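Local structure of conserved hypothetical protein (Sulfolobus solfataricus, 2GF6) at residues Y7-V12 / L77-N82. The protein is a putative thioesterase of the 4-hydroxybenzoyl-CoA thioesterase family that binds coenzyme A and probably hydrolyses acyl-CoA thioesters. Sequence-based numbering, arbitrary orientation.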
loop_
_atom_site.group_PDB
_atom_site.type_symbol
_atom_site.label_atom_id
_atom_site.label_comp_id
_atom_site.label_asym_id
_atom_site.label_seq_id
_atom_site.Cartn_x
_atom_site.Cartn_y
_atom_site.Cartn_z
ATOM N N TYR A 7 24.764 8.707 0.977
ATOM C CA TYR A 7 24.063 8.941 -0.255
ATOM C C TYR A 7 23.714 7.643 -0.930
ATOM O O TYR A 7 23.009 7.678 -1.919
ATOM C CB TYR A 7 24.914 9.807 -1.192
ATOM C CG TYR A 7 25.240 11.172 -0.607
ATOM C CD1 TYR A 7 24.241 12.117 -0.396
ATOM C CD2 TYR A 7 26.522 11.508 -0.261
ATOM C CE1 TYR A 7 24.524 13.352 0.155
ATOM C CE2 TYR A 7 26.816 12.741 0.289
ATOM C CZ TYR A 7 25.817 13.664 0.493
ATOM O OH TYR A 7 26.108 14.909 1.029
ATOM N N VAL A 8 24.224 6.515 -0.408
ATOM C CA VAL A 8 24.019 5.181 -0.991
ATOM C C VAL A 8 23.127 4.338 -0.078
ATOM O O VAL A 8 23.414 4.182 1.109
ATOM C CB VAL A 8 25.366 4.423 -1.193
ATOM C CG1 VAL A 8 25.179 3.184 -2.084
ATOM C CG2 VAL A 8 26.436 5.331 -1.791
ATOM N N PHE A 9 22.062 3.782 -0.645
ATOM C CA PHE A 9 21.165 2.868 0.066
ATOM C C PHE A 9 20.893 1.627 -0.765
ATOM O O PHE A 9 20.627 1.743 -1.953
ATOM C CB PHE A 9 19.827 3.569 0.344
ATOM C CG PHE A 9 18.839 2.716 1.102
ATOM C CD1 PHE A 9 18.985 2.518 2.461
ATOM C CD2 PHE A 9 17.773 2.122 0.454
ATOM C CE1 PHE A 9 18.095 1.736 3.170
ATOM C CE2 PHE A 9 16.880 1.329 1.149
ATOM C CZ PHE A 9 17.048 1.129 2.518
ATOM N N GLU A 10 20.913 0.448 -0.143
ATOM C CA GLU A 10 20.581 -0.781 -0.858
ATOM C C GLU A 10 19.318 -1.439 -0.333
ATOM O O GLU A 10 19.070 -1.449 0.877
ATOM C CB GLU A 10 21.732 -1.782 -0.791
ATOM C CG GLU A 10 23.063 -1.170 -1.049
ATOM C CD GLU A 10 24.075 -2.209 -1.404
ATOM O OE1 GLU A 10 24.427 -3.032 -0.535
ATOM O OE2 GLU A 10 24.489 -2.208 -2.578
ATOM N N ASP A 11 18.526 -1.986 -1.263
ATOM C CA ASP A 11 17.259 -2.620 -0.935
ATOM C C ASP A 11 17.001 -3.778 -1.902
ATOM O O ASP A 11 17.744 -3.984 -2.846
ATOM C CB ASP A 11 16.118 -1.595 -0.975
ATOM C CG ASP A 11 15.116 -1.782 0.176
ATOM O OD1 ASP A 11 14.859 -2.950 0.558
ATOM O OD2 ASP A 11 14.610 -0.762 0.711
ATOM N N VAL A 12 15.954 -4.541 -1.635
ATOM C CA VAL A 12 15.614 -5.734 -2.420
ATOM C C VAL A 12 14.111 -5.687 -2.716
ATOM O O VAL A 12 13.314 -5.264 -1.855
ATOM C CB VAL A 12 16.035 -7.039 -1.661
ATOM C CG1 VAL A 12 15.262 -7.189 -0.352
ATOM C CG2 VAL A 12 15.868 -8.275 -2.521
ATOM N N LEU A 77 18.737 -3.725 -5.333
ATOM C CA LEU A 77 18.812 -2.377 -5.886
ATOM C C LEU A 77 19.721 -1.489 -5.051
ATOM O O LEU A 77 19.894 -1.701 -3.861
ATOM C CB LEU A 77 17.424 -1.742 -5.927
ATOM C CG LEU A 77 16.321 -2.585 -6.556
ATOM C CD1 LEU A 77 15.048 -1.845 -6.459
ATOM C CD2 LEU A 77 16.606 -2.938 -8.002
ATOM N N THR A 78 20.318 -0.508 -5.705
ATOM C CA THR A 78 21.134 0.482 -5.057
ATOM C C THR A 78 20.498 1.806 -5.445
ATOM O O THR A 78 20.291 2.073 -6.613
ATOM C CB THR A 78 22.604 0.388 -5.556
ATOM O OG1 THR A 78 23.194 -0.829 -5.092
ATOM C CG2 THR A 78 23.439 1.566 -5.064
ATOM N N VAL A 79 20.111 2.599 -4.452
ATOM C CA VAL A 79 19.644 3.946 -4.700
ATOM C C VAL A 79 20.808 4.909 -4.390
ATOM O O VAL A 79 21.467 4.792 -3.363
ATOM C CB VAL A 79 18.373 4.284 -3.852
ATOM C CG1 VAL A 79 17.700 5.547 -4.346
ATOM C CG2 VAL A 79 17.392 3.101 -3.846
ATOM N N LEU A 80 21.048 5.830 -5.323
ATOM C CA LEU A 80 22.006 6.923 -5.195
ATOM C C LEU A 80 21.245 8.233 -4.989
ATOM O O LEU A 80 20.373 8.574 -5.768
ATOM C CB LEU A 80 22.882 7.015 -6.455
ATOM C CG LEU A 80 23.543 5.714 -6.927
ATOM C CD1 LEU A 80 24.440 5.931 -8.107
ATOM C CD2 LEU A 80 24.351 5.082 -5.815
ATOM N N LEU A 81 21.593 8.973 -3.942
ATOM C CA LEU A 81 20.924 10.232 -3.638
ATOM C C LEU A 81 21.809 11.448 -3.905
ATOM O O LEU A 81 22.998 11.445 -3.583
ATOM C CB LEU A 81 20.491 10.252 -2.173
ATOM C CG LEU A 81 19.351 11.213 -1.805
ATOM C CD1 LEU A 81 18.004 10.738 -2.372
ATOM C CD2 LEU A 81 19.283 11.322 -0.308
ATOM N N ASN A 82 21.199 12.490 -4.465
ATOM C CA ASN A 82 21.844 13.782 -4.612
ATOM C C ASN A 82 20.933 14.889 -4.093
ATOM O O ASN A 82 20.113 15.411 -4.837
ATOM C CB ASN A 82 22.166 14.036 -6.082
ATOM C CG ASN A 82 22.980 15.318 -6.301
ATOM O OD1 ASN A 82 24.073 15.440 -5.778
ATOM N ND2 ASN A 82 22.453 16.254 -7.099
#
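Phe9 and Val79 face each other as a hydrogen-bonded antiparallel pair. Phe9 N donates a hydrogen bond to Val79 O (3.0 Å), and Val79 N donates one back to Phe9 O (2.7 Å). Asp11 and Leu77 repeat this pair of hydrogen bonds two residues further along. At the other end, Leu81 N reaches Tyr7 O at 2.8 Å and closes the ladder. Side chains meet on both faces. On the face of Val8, Glu10, Thr78 and Leu80, Thr78 touches two neighbours. Its methyl CG2 packs 3.8 Å from Val8 CG1. Its hydroxyl OG1 donates a weak hydrogen bond of 3.1 Å to Glu10 OE2. The Glu10 and Thr78 side chains lie side by side. In Thr78, OG1 is anti to the carbonyl carbon (chi1 -68°), which turns the hydroxyl to Glu10 and the methyl to Val8. A valine here would keep a methyl against Val8 but would probably leave the Glu10 carboxylate without this donor and freer to turn. On the other face, the Phe9 ring presents its edge to Val79 CG2, 4.4 Å from CD2. Asp11 OD2 also lies at that ring's edge, in its plane. Tyr7 sits outside the paired strand, with its CB and ring atom CD1 each 3.5 Å from Leu81 O. Asp11 is held by several partners: OD1 accepts from Val12 N, while OD2 forms a salt bridge with Arg31 and a hydrogen bond with Asn35, both of helix 26-45. Phe9 and Val79 also touch Thr36 of that helix. Strand 90-99 bonds to the far side of 77-82, so strand 8-12 adds to a continuous sheet. This is the antiparallel sheet packed against a long helix that defines the hotdog fold of the thioesterase superfamily.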